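Local coordinates for beta-glucuronidase (uncultured Clostridium sp., PDB 6U7J), which hydrolyses beta-glucuronides and, as a gut microbial enzyme, probably helps reactivate estrogens by removing glucuronic acid from their conjugates, at residues I332-F337 and E588-M593; H341-E346 and K397-R402. One frame throughout, in Å; residues are numbered along the deposited sequence.

Contact 1 of 2, residues I332-F337 and E588-M593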
loop_
_atom_site.group_PDB
_atom_site.type_symbol
_atom_site.label_atom_id
_atom_site.label_comp_id
_atom_site.label_asym_id
_atom_site.label_seq_id
_atom_site.Cartn_x
_atom_site.Cartn_y
_atom_site.Cartn_z
ATOM N N ILE B 332 -4.649 -24.112 1.415
ATOM C CA ILE B 332 -5.391 -23.772 0.206
ATOM C C ILE B 332 -5.967 -24.992 -0.492
ATOM O O ILE B 332 -6.742 -24.829 -1.438
ATOM C CB ILE B 332 -4.498 -22.977 -0.765
ATOM C CG1 ILE B 332 -5.357 -22.084 -1.678
ATOM C CG2 ILE B 332 -3.584 -23.916 -1.530
ATOM C CD1 ILE B 332 -4.614 -20.935 -2.340
ATOM N N GLY B 333 -5.632 -26.205 -0.045
ATOM C CA GLY B 333 -6.123 -27.412 -0.691
ATOM C C GLY B 333 -5.287 -27.901 -1.856
ATOM O O GLY B 333 -5.749 -28.760 -2.620
ATOM N N ALA B 334 -4.085 -27.366 -2.039
ATOM C CA ALA B 334 -3.228 -27.855 -3.103
ATOM C C ALA B 334 -2.745 -29.269 -2.774
ATOM O O ALA B 334 -2.694 -29.679 -1.610
ATOM C CB ALA B 334 -2.042 -26.908 -3.304
ATOM N N ASN B 335 -2.420 -30.029 -3.815
ATOM C CA ASN B 335 -1.860 -31.359 -3.627
ATOM C C ASN B 335 -0.549 -31.574 -4.373
ATOM O O ASN B 335 -0.001 -32.683 -4.318
ATOM C CB ASN B 335 -2.876 -32.452 -4.047
ATOM C CG ASN B 335 -3.257 -32.379 -5.517
ATOM O OD1 ASN B 335 -2.597 -31.724 -6.319
ATOM N ND2 ASN B 335 -4.344 -33.059 -5.875
ATOM N N SER B 336 -0.036 -30.558 -5.066
ATOM C CA SER B 336 1.096 -30.744 -5.963
ATOM C C SER B 336 1.769 -29.398 -6.236
ATOM O O SER B 336 1.162 -28.339 -6.074
ATOM C CB SER B 336 0.634 -31.398 -7.275
ATOM O OG SER B 336 -0.435 -30.654 -7.879
ATOM N N PHE B 337 3.031 -29.454 -6.657
ATOM C CA PHE B 337 3.678 -28.308 -7.281
ATOM C C PHE B 337 4.629 -28.797 -8.363
ATOM O O PHE B 337 4.973 -29.986 -8.437
ATOM C CB PHE B 337 4.419 -27.404 -6.267
ATOM C CG PHE B 337 5.476 -28.100 -5.443
ATOM C CD1 PHE B 337 5.152 -28.705 -4.242
ATOM C CD2 PHE B 337 6.808 -28.096 -5.844
ATOM C CE1 PHE B 337 6.132 -29.329 -3.472
ATOM C CE2 PHE B 337 7.791 -28.703 -5.075
ATOM C CZ PHE B 337 7.452 -29.323 -3.887
ATOM N N GLU B 588 -11.743 -22.535 -1.544
ATOM C CA GLU B 588 -13.082 -23.124 -1.528
ATOM C C GLU B 588 -13.272 -24.100 -2.682
ATOM O O GLU B 588 -13.892 -25.152 -2.514
ATOM C CB GLU B 588 -14.162 -22.036 -1.572
ATOM C CG GLU B 588 -14.254 -21.199 -0.292
ATOM C CD GLU B 588 -14.618 -22.021 0.947
ATOM O OE1 GLU B 588 -15.739 -22.580 0.990
ATOM O OE2 GLU B 588 -13.784 -22.096 1.882
ATOM N N ARG B 589 -12.743 -23.786 -3.859
ATOM C CA ARG B 589 -12.807 -24.746 -4.954
ATOM C C ARG B 589 -11.971 -25.999 -4.656
ATOM O O ARG B 589 -12.488 -27.122 -4.661
ATOM C CB ARG B 589 -12.349 -24.071 -6.241
ATOM C CG ARG B 589 -12.116 -25.004 -7.410
ATOM C CD ARG B 589 -11.616 -24.177 -8.566
ATOM N NE ARG B 589 -11.169 -24.954 -9.717
ATOM C CZ ARG B 589 -11.982 -25.462 -10.635
ATOM N NH1 ARG B 589 -11.485 -26.138 -11.663
ATOM N NH2 ARG B 589 -13.295 -25.309 -10.514
ATOM N N TRP B 590 -10.673 -25.833 -4.378
ATOM C CA TRP B 590 -9.811 -27.012 -4.271
ATOM C C TRP B 590 -10.171 -27.886 -3.074
ATOM O O TRP B 590 -10.038 -29.110 -3.147
ATOM C CB TRP B 590 -8.336 -26.610 -4.188
ATOM C CG TRP B 590 -7.738 -26.184 -5.502
ATOM C CD1 TRP B 590 -8.293 -26.307 -6.743
ATOM C CD2 TRP B 590 -6.470 -25.541 -5.695
ATOM N NE1 TRP B 590 -7.452 -25.779 -7.697
ATOM C CE2 TRP B 590 -6.323 -25.308 -7.078
ATOM C CE3 TRP B 590 -5.449 -25.140 -4.831
ATOM C CZ2 TRP B 590 -5.195 -24.690 -7.617
ATOM C CZ3 TRP B 590 -4.326 -24.516 -5.368
ATOM C CH2 TRP B 590 -4.205 -24.307 -6.745
ATOM N N ARG B 591 -10.632 -27.296 -1.974
ATOM C CA ARG B 591 -10.998 -28.124 -0.832
ATOM C C ARG B 591 -12.268 -28.931 -1.080
ATOM O O ARG B 591 -12.489 -29.924 -0.388
ATOM C CB ARG B 591 -11.157 -27.269 0.427
ATOM C CG ARG B 591 -9.807 -26.811 0.989
ATOM C CD ARG B 591 -9.893 -26.360 2.442
ATOM N NE ARG B 591 -8.610 -26.563 3.119
ATOM C CZ ARG B 591 -8.339 -27.584 3.930
ATOM N NH1 ARG B 591 -7.144 -27.686 4.494
ATOM N NH2 ARG B 591 -9.269 -28.499 4.179
ATOM N N LYS B 592 -13.100 -28.538 -2.048
ATOM C CA LYS B 592 -14.275 -29.338 -2.365
ATOM C C LYS B 592 -14.019 -30.351 -3.471
ATOM O O LYS B 592 -14.876 -31.208 -3.708
ATOM C CB LYS B 592 -15.465 -28.448 -2.743
ATOM C CG LYS B 592 -16.213 -27.828 -1.541
ATOM C CD LYS B 592 -15.287 -27.010 -0.611
ATOM C CE LYS B 592 -16.006 -26.385 0.583
ATOM N NZ LYS B 592 -16.088 -27.356 1.715
ATOM N N MET B 593 -12.867 -30.286 -4.145
ATOM C CA MET B 593 -12.454 -31.325 -5.080
ATOM C C MET B 593 -11.687 -32.406 -4.331
ATOM O O MET B 593 -12.260 -33.123 -3.520
ATOM C CB MET B 593 -11.583 -30.756 -6.197
ATOM C CG MET B 593 -12.209 -29.633 -6.969
ATOM S SD MET B 593 -10.999 -28.863 -8.081
ATOM C CE MET B 593 -10.733 -30.223 -9.205
#
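Gly-333 and Arg-591 bring the two backbones closest, their CA atoms 4.9 Å apart, where the end of helix 319-332 meets the last turn of helix 581-592. Gly-333 ends its helix in a Schellman motif with positive phi (87°), turning the chain toward strand 336-338. No hydrogen bond joins the two segments, and the side chain of Trp-590 carries most of the contact. Its CB rests 3.6 Å from Ile-332 O, which lies at the ring edge, near its plane. The benzene part reaches further along the turn: CZ3 of Trp-590 comes within 3.9 Å of Ala-334 CB and, from another direction, 4.0 Å of Ile-332 CG2, a methyl at the edge and in the plane. Beside the indole, Arg-591 packs by its aliphatic part, with CG 4.1 Å from Gly-333 CA, while its NE donates to the carbonyl of Trp-331, the residue before Ile-332. Trp-590 NE1 is satisfied by Glu-548 on strand 545-551, and the ring stands edge-to-face with Phe-304 of strand 297-305. The contact thus joins the final helix of the TIM barrel to the turn that leads from helix 319-332 into strand 336-338, which lies between strands 297-305 and 358-362.

Contact 2 of 2, residues H341-E346 and K397-R402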
loop_
_atom_site.group_PDB
_atom_site.type_symbol
_atom_site.label_atom_id
_atom_site.label_comp_id
_atom_site.label_asym_id
_atom_site.label_seq_id
_atom_site.Cartn_x
_atom_site.Cartn_y
_atom_site.Cartn_z
ATOM N N HIS B 341 11.324 -24.316 -13.321
ATOM C CA HIS B 341 12.382 -23.869 -14.199
ATOM C C HIS B 341 13.746 -24.262 -13.690
ATOM O O HIS B 341 14.731 -23.868 -14.270
ATOM C CB HIS B 341 12.285 -22.402 -14.572
ATOM C CG HIS B 341 10.871 -21.965 -14.877
ATOM N ND1 HIS B 341 9.930 -22.839 -15.392
ATOM C CD2 HIS B 341 10.252 -20.758 -14.777
ATOM C CE1 HIS B 341 8.786 -22.204 -15.546
ATOM N NE2 HIS B 341 8.958 -20.939 -15.198
ATOM N N TYR B 342 13.825 -25.103 -12.657
ATOM C CA TYR B 342 15.077 -25.677 -12.163
ATOM C C TYR B 342 14.779 -26.617 -11.002
ATOM O O TYR B 342 13.738 -26.489 -10.347
ATOM C CB TYR B 342 16.035 -24.557 -11.698
ATOM C CG TYR B 342 15.327 -23.461 -10.948
ATOM C CD1 TYR B 342 14.958 -22.268 -11.575
ATOM C CD2 TYR B 342 15.008 -23.608 -9.612
ATOM C CE1 TYR B 342 14.272 -21.262 -10.886
ATOM C CE2 TYR B 342 14.322 -22.613 -8.918
ATOM C CZ TYR B 342 13.956 -21.442 -9.559
ATOM O OH TYR B 342 13.287 -20.470 -8.854
ATOM N N PRO B 343 15.678 -27.553 -10.730
ATOM C CA PRO B 343 15.519 -28.394 -9.534
ATOM C C PRO B 343 15.605 -27.575 -8.249
ATOM O O PRO B 343 16.365 -26.611 -8.157
ATOM C CB PRO B 343 16.694 -29.389 -9.636
ATOM C CG PRO B 343 17.046 -29.408 -11.092
ATOM C CD PRO B 343 16.747 -28.035 -11.627
ATOM N N TYR B 344 14.827 -27.975 -7.254
ATOM C CA TYR B 344 14.853 -27.333 -5.956
ATOM C C TYR B 344 15.825 -28.072 -5.034
ATOM O O TYR B 344 16.355 -29.135 -5.371
ATOM C CB TYR B 344 13.447 -27.294 -5.338
ATOM C CG TYR B 344 12.439 -26.404 -6.071
ATOM C CD1 TYR B 344 12.833 -25.605 -7.150
ATOM C CD2 TYR B 344 11.094 -26.366 -5.679
ATOM C CE1 TYR B 344 11.922 -24.791 -7.818
ATOM C CE2 TYR B 344 10.163 -25.561 -6.347
ATOM C CZ TYR B 344 10.585 -24.774 -7.412
ATOM O OH TYR B 344 9.679 -23.975 -8.086
ATOM N N ALA B 345 16.067 -27.479 -3.863
ATOM C CA ALA B 345 16.894 -28.109 -2.853
ATOM C C ALA B 345 16.311 -29.469 -2.478
ATOM O O ALA B 345 15.101 -29.676 -2.497
ATOM C CB ALA B 345 16.997 -27.211 -1.619
ATOM N N GLU B 346 17.196 -30.409 -2.148
ATOM C CA GLU B 346 16.736 -31.739 -1.766
ATOM C C GLU B 346 15.875 -31.702 -0.518
ATOM O O GLU B 346 14.983 -32.545 -0.363
ATOM C CB GLU B 346 17.928 -32.672 -1.560
ATOM C CG GLU B 346 18.850 -32.674 -2.738
ATOM C CD GLU B 346 19.914 -33.724 -2.645
ATOM O OE1 GLU B 346 19.550 -34.933 -2.655
ATOM O OE2 GLU B 346 21.108 -33.329 -2.558
ATOM N N LYS B 397 20.600 -36.422 -16.649
ATOM C CA LYS B 397 21.302 -37.507 -15.969
ATOM C C LYS B 397 21.518 -37.176 -14.495
ATOM O O LYS B 397 21.241 -38.001 -13.612
ATOM C CB LYS B 397 22.638 -37.757 -16.684
ATOM C CG LYS B 397 23.583 -38.746 -16.009
ATOM C CD LYS B 397 22.920 -40.076 -15.815
ATOM C CE LYS B 397 23.956 -41.169 -15.560
ATOM N NZ LYS B 397 23.260 -42.424 -15.138
ATOM N N GLU B 398 22.015 -35.962 -14.215
ATOM C CA GLU B 398 22.261 -35.529 -12.841
ATOM C C GLU B 398 20.959 -35.433 -12.043
ATOM O O GLU B 398 20.882 -35.904 -10.902
ATOM C CB GLU B 398 22.970 -34.176 -12.840
ATOM C CG GLU B 398 24.496 -34.189 -12.894
ATOM C CD GLU B 398 25.052 -32.769 -12.871
ATOM O OE1 GLU B 398 25.003 -32.103 -13.933
ATOM O OE2 GLU B 398 25.494 -32.294 -11.793
ATOM N N LEU B 399 19.925 -34.809 -12.622
ATOM C CA LEU B 399 18.648 -34.710 -11.910
ATOM C C LEU B 399 18.099 -36.092 -11.577
ATOM O O LEU B 399 17.670 -36.335 -10.441
ATOM C CB LEU B 399 17.618 -33.921 -12.727
ATOM C CG LEU B 399 16.270 -33.785 -12.010
ATOM C CD1 LEU B 399 16.410 -33.151 -10.636
ATOM C CD2 LEU B 399 15.319 -32.980 -12.847
ATOM N N TYR B 400 18.132 -37.021 -12.545
ATOM C CA TYR B 400 17.661 -38.381 -12.282
ATOM C C TYR B 400 18.456 -39.028 -11.155
ATOM O O TYR B 400 17.882 -39.618 -10.234
ATOM C CB TYR B 400 17.732 -39.237 -13.551
ATOM C CG TYR B 400 17.393 -40.691 -13.280
ATOM C CD1 TYR B 400 16.080 -41.088 -13.065
ATOM C CD2 TYR B 400 18.403 -41.664 -13.189
ATOM C CE1 TYR B 400 15.767 -42.420 -12.786
ATOM C CE2 TYR B 400 18.106 -42.988 -12.902
ATOM C CZ TYR B 400 16.790 -43.365 -12.707
ATOM O OH TYR B 400 16.493 -44.681 -12.439
ATOM N N GLN B 401 19.783 -38.905 -11.187
ATOM C CA GLN B 401 20.575 -39.549 -10.144
ATOM C C GLN B 401 20.222 -39.001 -8.769
ATOM O O GLN B 401 20.188 -39.748 -7.782
ATOM C CB GLN B 401 22.071 -39.374 -10.421
ATOM C CG GLN B 401 22.642 -40.400 -11.400
ATOM C CD GLN B 401 22.664 -41.797 -10.816
ATOM O OE1 GLN B 401 22.027 -42.706 -11.345
ATOM N NE2 GLN B 401 23.383 -41.973 -9.707
ATOM N N ARG B 402 19.960 -37.694 -8.677
ATOM C CA ARG B 402 19.642 -37.114 -7.376
ATOM C C ARG B 402 18.246 -37.511 -6.896
ATOM O O ARG B 402 18.060 -37.825 -5.715
ATOM C CB ARG B 402 19.777 -35.590 -7.431
ATOM C CG ARG B 402 19.869 -34.928 -6.051
ATOM C CD ARG B 402 19.639 -33.437 -6.143
ATOM N NE ARG B 402 18.226 -33.125 -6.376
ATOM C CZ ARG B 402 17.700 -31.907 -6.290
ATOM N NH1 ARG B 402 18.469 -30.853 -5.972
ATOM N NH2 ARG B 402 16.401 -31.739 -6.529
HETATM O O HOH W 1 19.838 -37.497 -3.455
#
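Pro-343 and Leu-399 set the spacing here, with 7.4 Å between their CA atoms, as a loop without regular structure passes along helix 386-403. Both belong to the TIM barrel, the loop linking strand 336-338 to helix 346-355. Arg-402 provides the polar core of the contact, a buried guanidinium whose charge is directed at a backbone carbonyl. It meets Tyr-344 O end-on with two nitrogens: NH1 at 2.8 Å from that oxygen and NH2 at 2.9 Å. Sharing one acceptor leaves both bonds bent, the N-H...O angle being 138° at NH1. A bend in the arginine chain (chi3 74°) helps turn the group to the loop. Glu-346 runs across the same arginine, its CG over one guanidinium face and its carboxylate plane only 12° from the guanidinium plane. This is not a salt bridge: OE1 of Glu-346 sits 4.3 Å from Arg-402 NE and well out of plane, although the opposite charges probably attract. The glutamate side chain also lies about 4 Å from a bound calcium ion. On the apolar side, Pro-343 CG touches Leu-399 CD1 at 3.8 Å, and the leucine packs on against Trp-412 of strand 409-416. A water molecule completes the join, hydrogen-bonded to Glu-346 OE1 at 2.7 Å and to the backbone oxygen of Arg-402.

Overall arrangement
Both contacts belong to the TIM barrel domain, with their centres 26 Å apart. Along the chain the order is 332-337, 341-346, 397-402 and 588-593, so contact 2 falls between the two halves of contact 1. Strand 336-338 connects them: contact 1 takes in the turn that enters it, and contact 2 begins in the loop that leaves it. They meet where Phe-337 CE2 packs 4.1 Å from Tyr-344 CD2. Contact 1 is partly buried, near the outside, and joins the first and last helices of the barrel; contact 2 is buried near the chain's centre. One barrel strand thus has contacts at both ends, mainly apolar at its start and mainly polar after its end.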